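UTP-glucose-1-phosphate uridylyltransferase 2 (Trypanosoma brucei, PDB 3GUE) probably catalyses the formation of UDP-glucose and diphosphate from UTP and glucose 1-phosphate, and binds UDP-glucose. Local coordinates at residues 100-114 and 384-397. Numbering follows the deposited sequence.
Sequences QVKNGQTFLDFTALQ and LRSDAYQVTEDQRL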
ATOM      1  N   GLN A 100      -0.636  -1.024  16.413  1.00 25.54           N
ATOM      2  CA  GLN A 100       0.341  -0.282  17.220  1.00 27.26           C
ATOM      3  C   GLN A 100       1.695  -0.340  16.525  1.00 27.24           C
ATOM      4  O   GLN A 100       2.096  -1.394  15.991  1.00 27.26           O
ATOM      5  CB  GLN A 100       0.458  -0.813  18.672  1.00 26.59           C
ATOM      6  CG  GLN A 100      -0.783  -0.595  19.585  1.00 27.99           C
ATOM      7  CD  GLN A 100      -0.584  -0.977  21.092  1.00 29.18           C
ATOM      8  OE1 GLN A 100      -0.167  -2.102  21.440  1.00 30.25           O
ATOM      9  NE2 GLN A 100      -0.927  -0.034  21.987  1.00 31.07           N
ATOM     10  N   VAL A 101       2.404   0.787  16.554  1.00 27.49           N
ATOM     11  CA  VAL A 101       3.683   0.946  15.849  1.00 27.03           C
ATOM     12  C   VAL A 101       4.849   1.208  16.836  1.00 27.07           C
ATOM     13  O   VAL A 101       5.775   0.413  16.908  1.00 24.99           O
ATOM     14  CB  VAL A 101       3.537   1.994  14.707  1.00 28.22           C
ATOM     15  CG1 VAL A 101       4.861   2.383  14.123  1.00 29.24           C
ATOM     16  CG2 VAL A 101       2.705   1.411  13.591  1.00 25.57           C
ATOM     17  N   LYS A 102       4.751   2.287  17.616  1.00 27.20           N
ATOM     18  CA  LYS A 102       5.719   2.642  18.660  1.00 28.10           C
ATOM     19  C   LYS A 102       4.967   3.372  19.766  1.00 28.48           C
ATOM     20  O   LYS A 102       4.025   4.094  19.484  1.00 28.74           O
ATOM     21  CB  LYS A 102       6.799   3.578  18.108  1.00 28.14           C
ATOM     22  CG  LYS A 102       7.736   2.958  17.071  1.00 29.25           C
ATOM     23  CD  LYS A 102       9.073   3.631  17.026  1.00 30.47           C
ATOM     24  CE  LYS A 102      10.036   2.832  16.195  1.00 29.62           C
ATOM     25  NZ  LYS A 102       9.543   2.810  14.802  1.00 34.87           N
ATOM     26  N   ASN A 103       5.379   3.197  21.016  1.00 29.74           N
ATOM     27  CA  ASN A 103       4.868   4.007  22.130  1.00 30.67           C
ATOM     28  C   ASN A 103       3.345   3.958  22.395  1.00 30.45           C
ATOM     29  O   ASN A 103       2.770   4.910  22.964  1.00 30.94           O
ATOM     30  CB  ASN A 103       5.303   5.475  21.936  1.00 31.94           C
ATOM     31  CG  ASN A 103       6.782   5.613  21.582  1.00 33.59           C
ATOM     32  OD1 ASN A 103       7.130   6.223  20.563  1.00 37.08           O
ATOM     33  ND2 ASN A 103       7.659   5.042  22.422  1.00 34.45           N
ATOM     34  N   GLY A 104       2.682   2.883  21.983  1.00 29.51           N
ATOM     35  CA  GLY A 104       1.210   2.865  21.981  1.00 28.51           C
ATOM     36  C   GLY A 104       0.590   3.757  20.910  1.00 27.59           C
ATOM     37  O   GLY A 104      -0.616   3.997  20.906  1.00 27.29           O
ATOM     38  N   GLN A 105       1.415   4.247  19.995  1.00 26.62           N
ATOM     39  CA  GLN A 105       0.935   5.003  18.825  1.00 26.58           C
ATOM     40  C   GLN A 105       0.726   4.065  17.631  1.00 24.85           C
ATOM     41  O   GLN A 105       1.588   3.249  17.312  1.00 25.41           O
ATOM     42  CB  GLN A 105       1.907   6.151  18.454  1.00 26.74           C
ATOM     43  CG  GLN A 105       2.280   7.099  19.630  1.00 28.92           C
ATOM     44  CD  GLN A 105       1.099   7.894  20.146  1.00 30.62           C
ATOM     45  OE1 GLN A 105       0.310   7.407  20.959  1.00 34.26           O
ATOM     46  NE2 GLN A 105       0.983   9.140  19.698  1.00 31.98           N
ATOM     47  N   THR A 106      -0.446   4.151  17.022  1.00 23.42           N
ATOM     48  CA  THR A 106      -0.784   3.358  15.825  1.00 22.47           C
ATOM     49  C   THR A 106      -0.259   4.095  14.590  1.00 22.79           C
ATOM     50  O   THR A 106       0.298   5.197  14.719  1.00 22.09           O
ATOM     51  CB  THR A 106      -2.301   3.189  15.651  1.00 21.10           C
ATOM     52  OG1 THR A 106      -2.889   4.480  15.495  1.00 21.36           O
ATOM     53  CG2 THR A 106      -2.965   2.449  16.881  1.00 22.86           C
ATOM     54  N   PHE A 107      -0.489   3.513  13.408  1.00 23.25           N
ATOM     55  CA  PHE A 107      -0.100   4.130  12.127  1.00 24.38           C
ATOM     56  C   PHE A 107      -0.922   5.432  12.033  1.00 25.14           C
ATOM     57  O   PHE A 107      -0.428   6.454  11.567  1.00 24.61           O
ATOM     58  CB  PHE A 107      -0.435   3.231  10.917  1.00 24.30           C
ATOM     59  CG  PHE A 107       0.561   2.091  10.644  1.00 23.17           C
ATOM     60  CD1 PHE A 107       1.645   2.276   9.787  1.00 20.32           C
ATOM     61  CD2 PHE A 107       0.374   0.829  11.211  1.00 25.59           C
ATOM     62  CE1 PHE A 107       2.548   1.231   9.528  1.00 23.54           C
ATOM     63  CE2 PHE A 107       1.266  -0.225  10.955  1.00 24.14           C
ATOM     64  CZ  PHE A 107       2.351  -0.026  10.115  1.00 23.23           C
ATOM     65  N   LEU A 108      -2.166   5.394  12.533  1.00 25.61           N
ATOM     66  CA  LEU A 108      -3.095   6.510  12.362  1.00 26.05           C
ATOM     67  C   LEU A 108      -2.781   7.677  13.293  1.00 24.88           C
ATOM     68  O   LEU A 108      -2.993   8.836  12.929  1.00 26.18           O
ATOM     69  CB  LEU A 108      -4.567   6.042  12.472  1.00 24.89           C
ATOM     70  CG  LEU A 108      -5.698   6.979  12.006  1.00 27.71           C
ATOM     71  CD1 LEU A 108      -5.453   7.655  10.627  1.00 30.80           C
ATOM     72  CD2 LEU A 108      -6.999   6.196  12.009  1.00 26.77           C
ATOM     73  N   ASP A 109      -2.296   7.365  14.498  1.00 25.96           N
ATOM     74  CA  ASP A 109      -1.662   8.340  15.396  1.00 25.75           C
ATOM     75  C   ASP A 109      -0.581   9.109  14.666  1.00 26.57           C
ATOM     76  O   ASP A 109      -0.653  10.336  14.581  1.00 26.27           O
ATOM     77  CB  ASP A 109      -1.038   7.651  16.616  1.00 26.16           C
ATOM     78  CG  ASP A 109      -2.055   7.270  17.640  1.00 25.26           C
ATOM     79  OD1 ASP A 109      -2.813   8.179  18.078  1.00 24.66           O
ATOM     80  OD2 ASP A 109      -2.100   6.064  17.984  1.00 24.40           O
ATOM     81  N   PHE A 110       0.419   8.388  14.145  1.00 26.50           N
ATOM     82  CA  PHE A 110       1.505   9.005  13.347  1.00 26.99           C
ATOM     83  C   PHE A 110       1.049   9.860  12.151  1.00 26.44           C
ATOM     84  O   PHE A 110       1.563  10.959  11.972  1.00 24.94           O
ATOM     85  CB  PHE A 110       2.590   7.987  12.974  1.00 26.78           C
ATOM     86  CG  PHE A 110       3.481   7.625  14.128  1.00 30.31           C
ATOM     87  CD1 PHE A 110       4.353   8.570  14.662  1.00 31.07           C
ATOM     88  CD2 PHE A 110       3.441   6.340  14.697  1.00 29.44           C
ATOM     89  CE1 PHE A 110       5.185   8.260  15.757  1.00 31.84           C
ATOM     90  CE2 PHE A 110       4.258   6.014  15.772  1.00 28.32           C
ATOM     91  CZ  PHE A 110       5.145   6.973  16.308  1.00 30.25           C
ATOM     92  N   THR A 111       0.020   9.403  11.424  1.00 26.07           N
ATOM     93  CA  THR A 111      -0.600  10.172  10.325  1.00 26.48           C
ATOM     94  C   THR A 111      -1.271  11.467  10.821  1.00 26.03           C
ATOM     95  O   THR A 111      -1.056  12.523  10.235  1.00 26.59           O
ATOM     96  CB  THR A 111      -1.647   9.303   9.532  1.00 26.58           C
ATOM     97  OG1 THR A 111      -0.981   8.223   8.868  1.00 24.15           O
ATOM     98  CG2 THR A 111      -2.410  10.135   8.503  1.00 26.41           C
ATOM     99  N   ALA A 112      -2.069  11.368  11.889  1.00 25.44           N
ATOM    100  CA  ALA A 112      -2.720  12.536  12.504  1.00 24.79           C
ATOM    101  C   ALA A 112      -1.724  13.557  13.073  1.00 24.50           C
ATOM    102  O   ALA A 112      -1.946  14.770  12.982  1.00 23.55           O
ATOM    103  CB  ALA A 112      -3.708  12.116  13.592  1.00 25.46           C
ATOM    104  N   LEU A 113      -0.644  13.054  13.665  1.00 23.52           N
ATOM    105  CA  LEU A 113       0.393  13.889  14.263  1.00 23.10           C
ATOM    106  C   LEU A 113       1.284  14.550  13.221  1.00 23.46           C
ATOM    107  O   LEU A 113       1.712  15.686  13.410  1.00 22.49           O
ATOM    108  CB  LEU A 113       1.252  13.057  15.249  1.00 23.00           C
ATOM    109  CG  LEU A 113       0.654  12.608  16.606  1.00 22.11           C
ATOM    110  CD1 LEU A 113       1.600  11.660  17.291  1.00 23.57           C
ATOM    111  CD2 LEU A 113       0.267  13.746  17.543  1.00 25.16           C
ATOM    112  N   GLN A 114       1.582  13.820  12.139  1.00 24.29           N
ATOM    113  CA  GLN A 114       2.327  14.350  10.980  1.00 25.40           C
ATOM    114  C   GLN A 114       1.575  15.534  10.365  1.00 25.24           C
ATOM    115  O   GLN A 114       2.172  16.559  10.071  1.00 24.76           O
ATOM    116  CB  GLN A 114       2.512  13.268   9.917  1.00 25.49           C
ATOM    117  CG  GLN A 114       3.646  12.291  10.221  1.00 25.91           C
ATOM    118  CD  GLN A 114       3.669  11.063   9.340  1.00 27.17           C
ATOM    119  OE1 GLN A 114       2.992  11.007   8.295  1.00 32.56           O
ATOM    120  NE2 GLN A 114       4.455  10.064   9.747  1.00 25.11           N
ATOM    121  N   LEU A 384       9.578  -2.203  11.625  1.00 26.61           N
ATOM    122  CA  LEU A 384       9.072  -0.882  11.984  1.00 27.43           C
ATOM    123  C   LEU A 384       9.022  -0.659  13.489  1.00 28.09           C
ATOM    124  O   LEU A 384       9.422   0.425  13.995  1.00 27.84           O
ATOM    125  CB  LEU A 384       7.691  -0.639  11.387  1.00 26.71           C
ATOM    126  CG  LEU A 384       7.269   0.839  11.335  1.00 26.46           C
ATOM    127  CD1 LEU A 384       8.228   1.661  10.462  1.00 26.08           C
ATOM    128  CD2 LEU A 384       5.890   0.937  10.770  1.00 24.10           C
ATOM    129  N   ARG A 385       8.569  -1.695  14.194  1.00 28.00           N
ATOM    130  CA  ARG A 385       8.384  -1.654  15.640  1.00 28.36           C
ATOM    131  C   ARG A 385       9.743  -1.625  16.330  1.00 28.12           C
ATOM    132  O   ARG A 385       9.875  -1.067  17.414  1.00 28.43           O
ATOM    133  CB  ARG A 385       7.549  -2.838  16.118  1.00 28.34           C
ATOM    134  CG  ARG A 385       6.056  -2.662  15.914  1.00 29.35           C
ATOM    135  CD  ARG A 385       5.250  -3.811  16.489  1.00 29.52           C
ATOM    136  NE  ARG A 385       3.829  -3.531  16.354  1.00 26.90           N
ATOM    137  CZ  ARG A 385       2.853  -4.351  16.729  1.00 27.51           C
ATOM    138  NH1 ARG A 385       3.136  -5.536  17.266  1.00 27.92           N
ATOM    139  NH2 ARG A 385       1.591  -3.972  16.561  1.00 26.69           N
ATOM    140  N   SER A 386      10.761  -2.183  15.663  1.00 27.35           N
ATOM    141  CA  SER A 386      12.120  -2.195  16.198  1.00 26.57           C
ATOM    142  C   SER A 386      12.875  -0.859  16.018  1.00 25.97           C
ATOM    143  O   SER A 386      12.489  -0.010  15.211  1.00 25.39           O
ATOM    144  CB  SER A 386      12.931  -3.296  15.521  1.00 25.97           C
ATOM    145  OG  SER A 386      13.424  -2.792  14.303  1.00 24.41           O
ATOM    146  N   ASP A 387      14.006  -0.760  16.724  1.00 26.21           N
ATOM    147  CA  ASP A 387      14.892   0.418  16.728  1.00 26.50           C
ATOM    148  C   ASP A 387      15.603   0.634  15.351  1.00 27.13           C
ATOM    149  O   ASP A 387      16.404   1.564  15.178  1.00 27.67           O
ATOM    150  CB  ASP A 387      15.904   0.334  17.904  1.00 25.27           C
ATOM    151  CG  ASP A 387      16.914  -0.821  17.767  1.00 24.31           C
ATOM    152  OD1 ASP A 387      16.840  -1.540  16.790  1.00 20.92           O
ATOM    153  OD2 ASP A 387      17.823  -0.995  18.626  1.00 21.73           O
ATOM    154  N   ALA A 388      15.317  -0.234  14.392  1.00 26.26           N
ATOM    155  CA  ALA A 388      15.754  -0.012  13.014  1.00 27.44           C
ATOM    156  C   ALA A 388      15.101   1.237  12.425  1.00 26.74           C
ATOM    157  O   ALA A 388      15.660   1.859  11.515  1.00 26.79           O
ATOM    158  CB  ALA A 388      15.432  -1.237  12.135  1.00 26.83           C
ATOM    159  N   TYR A 389      13.910   1.563  12.928  1.00 25.63           N
ATOM    160  CA  TYR A 389      13.153   2.726  12.467  1.00 26.14           C
ATOM    161  C   TYR A 389      13.008   3.721  13.588  1.00 25.63           C
ATOM    162  O   TYR A 389      12.897   3.331  14.725  1.00 24.81           O
ATOM    163  CB  TYR A 389      11.798   2.318  11.879  1.00 25.14           C
ATOM    164  CG  TYR A 389      11.932   1.757  10.472  1.00 26.93           C
ATOM    165  CD1 TYR A 389      11.790   2.580   9.346  1.00 26.11           C
ATOM    166  CD2 TYR A 389      12.226   0.404  10.260  1.00 25.97           C
ATOM    167  CE1 TYR A 389      11.939   2.068   8.051  1.00 25.87           C
ATOM    168  CE2 TYR A 389      12.372  -0.108   8.967  1.00 24.13           C
ATOM    169  CZ  TYR A 389      12.226   0.713   7.876  1.00 26.46           C
ATOM    170  OH  TYR A 389      12.358   0.186   6.581  1.00 26.59           O
ATOM    171  N   GLN A 390      13.033   5.006  13.250  1.00 26.20           N
ATOM    172  CA  GLN A 390      13.107   6.050  14.247  1.00 26.54           C
ATOM    173  C   GLN A 390      12.084   7.105  13.921  1.00 25.80           C
ATOM    174  O   GLN A 390      11.804   7.346  12.765  1.00 25.49           O
ATOM    175  CB  GLN A 390      14.507   6.719  14.237  1.00 26.57           C
ATOM    176  CG  GLN A 390      15.684   5.756  14.373  1.00 29.32           C
ATOM    177  CD  GLN A 390      17.035   6.436  14.396  1.00 28.78           C
ATOM    178  OE1 GLN A 390      17.170   7.614  14.070  1.00 33.59           O
ATOM    179  NE2 GLN A 390      18.053   5.688  14.807  1.00 33.45           N
ATOM    180  N   VAL A 391      11.581   7.769  14.953  1.00 25.29           N
ATOM    181  CA  VAL A 391      10.683   8.905  14.801  1.00 25.63           C
ATOM    182  C   VAL A 391      11.460  10.220  14.610  1.00 25.45           C
ATOM    183  O   VAL A 391      12.356  10.542  15.369  1.00 25.41           O
ATOM    184  CB  VAL A 391       9.670   8.967  15.974  1.00 25.94           C
ATOM    185  CG1 VAL A 391       8.658  10.099  15.789  1.00 25.97           C
ATOM    186  CG2 VAL A 391       8.961   7.627  16.078  1.00 26.07           C
ATOM    187  N   THR A 392      11.103  10.958  13.571  1.00 25.21           N
ATOM    188  CA  THR A 392      11.702  12.251  13.276  1.00 25.35           C
ATOM    189  C   THR A 392      10.900  13.419  13.900  1.00 25.73           C
ATOM    190  O   THR A 392       9.755  13.260  14.329  1.00 25.70           O
ATOM    191  CB  THR A 392      11.810  12.471  11.744  1.00 25.47           C
ATOM    192  OG1 THR A 392      10.517  12.759  11.226  1.00 25.61           O
ATOM    193  CG2 THR A 392      12.351  11.244  11.028  1.00 24.65           C
ATOM    194  N   GLU A 393      11.501  14.601  13.938  1.00 26.08           N
ATOM    195  CA  GLU A 393      10.852  15.757  14.544  1.00 27.38           C
ATOM    196  C   GLU A 393       9.477  15.976  13.897  1.00 26.96           C
ATOM    197  O   GLU A 393       8.482  16.244  14.594  1.00 27.04           O
ATOM    198  CB  GLU A 393      11.744  16.992  14.422  1.00 26.97           C
ATOM    199  CG  GLU A 393      11.340  18.172  15.304  1.00 28.56           C
ATOM    200  CD  GLU A 393      12.138  19.424  14.975  1.00 29.71           C
ATOM    201  OE1 GLU A 393      13.358  19.284  14.722  1.00 33.33           O
ATOM    202  OE2 GLU A 393      11.555  20.540  14.962  1.00 31.84           O
ATOM    203  N   ASP A 394       9.420  15.805  12.578  1.00 26.54           N
ATOM    204  CA  ASP A 394       8.176  15.998  11.831  1.00 27.08           C
ATOM    205  C   ASP A 394       7.236  14.776  11.876  1.00 27.00           C
ATOM    206  O   ASP A 394       6.276  14.689  11.098  1.00 27.04           O
ATOM    207  CB  ASP A 394       8.456  16.485  10.397  1.00 26.80           C
ATOM    208  CG  ASP A 394       9.191  15.452   9.538  1.00 28.20           C
ATOM    209  OD1 ASP A 394       9.815  14.517  10.075  1.00 29.85           O
ATOM    210  OD2 ASP A 394       9.161  15.590   8.298  1.00 30.56           O
ATOM    211  N   GLN A 395       7.515  13.869  12.818  1.00 26.54           N
ATOM    212  CA  GLN A 395       6.674  12.702  13.143  1.00 27.15           C
ATOM    213  C   GLN A 395       6.629  11.589  12.092  1.00 26.95           C
ATOM    214  O   GLN A 395       5.690  10.803  12.049  1.00 27.43           O
ATOM    215  CB  GLN A 395       5.259  13.142  13.551  1.00 26.15           C
ATOM    216  CG  GLN A 395       5.222  14.128  14.744  1.00 29.10           C
ATOM    217  CD  GLN A 395       5.602  13.495  16.061  1.00 30.75           C
ATOM    218  OE1 GLN A 395       6.091  12.354  16.121  1.00 32.39           O
ATOM    219  NE2 GLN A 395       5.368  14.225  17.134  1.00 33.83           N
ATOM    220  N   ARG A 396       7.643  11.522  11.239  1.00 27.32           N
ATOM    221  CA  ARG A 396       7.717  10.457  10.250  1.00 27.03           C
ATOM    222  C   ARG A 396       8.481   9.299  10.878  1.00 26.85           C
ATOM    223  O   ARG A 396       9.140   9.466  11.909  1.00 27.75           O
ATOM    224  CB  ARG A 396       8.381  10.938   8.949  1.00 26.71           C
ATOM    225  CG  ARG A 396       7.524  11.907   8.142  1.00 27.96           C
ATOM    226  CD  ARG A 396       8.090  12.179   6.747  1.00 28.42           C
ATOM    227  NE  ARG A 396       9.430  12.741   6.821  1.00 29.76           N
ATOM    228  CZ  ARG A 396      10.518  12.154   6.334  1.00 31.11           C
ATOM    229  NH1 ARG A 396      10.413  10.990   5.701  1.00 31.49           N
ATOM    230  NH2 ARG A 396      11.709  12.746   6.464  1.00 29.12           N
ATOM    231  N   LEU A 397       8.335   8.121  10.304  1.00 26.79           N
ATOM    232  CA  LEU A 397       9.179   6.980  10.660  1.00 26.96           C
ATOM    233  C   LEU A 397      10.152   6.728   9.537  1.00 27.12           C
ATOM    234  O   LEU A 397       9.764   6.657   8.367  1.00 27.08           O
ATOM    235  CB  LEU A 397       8.344   5.747  10.959  1.00 26.70           C
ATOM    236  CG  LEU A 397       7.795   5.786  12.382  1.00 27.70           C
ATOM    237  CD1 LEU A 397       6.624   6.720  12.523  1.00 28.00           C
ATOM    238  CD2 LEU A 397       7.396   4.426  12.816  1.00 30.54           C
TER
HETATM  239  O   HOH W   1       4.714  16.431   9.525  1.00 23.57           O
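Arg385, Lys102 and Gln114 each donate from the side chain to a backbone carbonyl of the other segment. The Arg385 guanidinium presents its NE and NH2 side to a single atom, Gln100 O, with NE at 2.8 Å. NH2 lies 2.7 Å from the same Gln100 O; both bonds are bent to about 140°, as expected when two donors share one acceptor in the guanidinium plane. Lys102 NZ donates to Leu384 O at 2.5 Å, nearly in line with the C=O bond. A turn at chi4 (64°) brings that amine to the carbonyl near the C-terminal end of helix 378-385, where the helix dipole would probably favour a positive charge. Gln114 NE2 reaches Gln395 O at 2.7 Å through a fairly straight bond (162°); the acceptor lies in the Gln114 amide plane, although the donor stands above the carbonyl plane. A water donating to both Gln114 O and Asp394 O adds a bridge.

The apolar evidence centres on Leu397, whose two methyls serve different partners. CD1 sits over the centre of the Phe110 ring, 3.6 Å from the centroid, a CH-pi contact, while CD2 meets Val101 CG1 tip to tip at 3.5 Å. Leu384 CD2 lies against Phe107 CE1 at 3.6 Å.

Thus a type I' hairpin (Lys102 to Gln105) with a classic bulge, and helix 107-122 behind its Thr106/Asp109 capping box, pack on the end of helix 378-385 and hairpin 389-391/397-399, beside the active site: the Phe107 side chain comes about 9 Å from bound UDP-glucose and touches Leu223 and Val375.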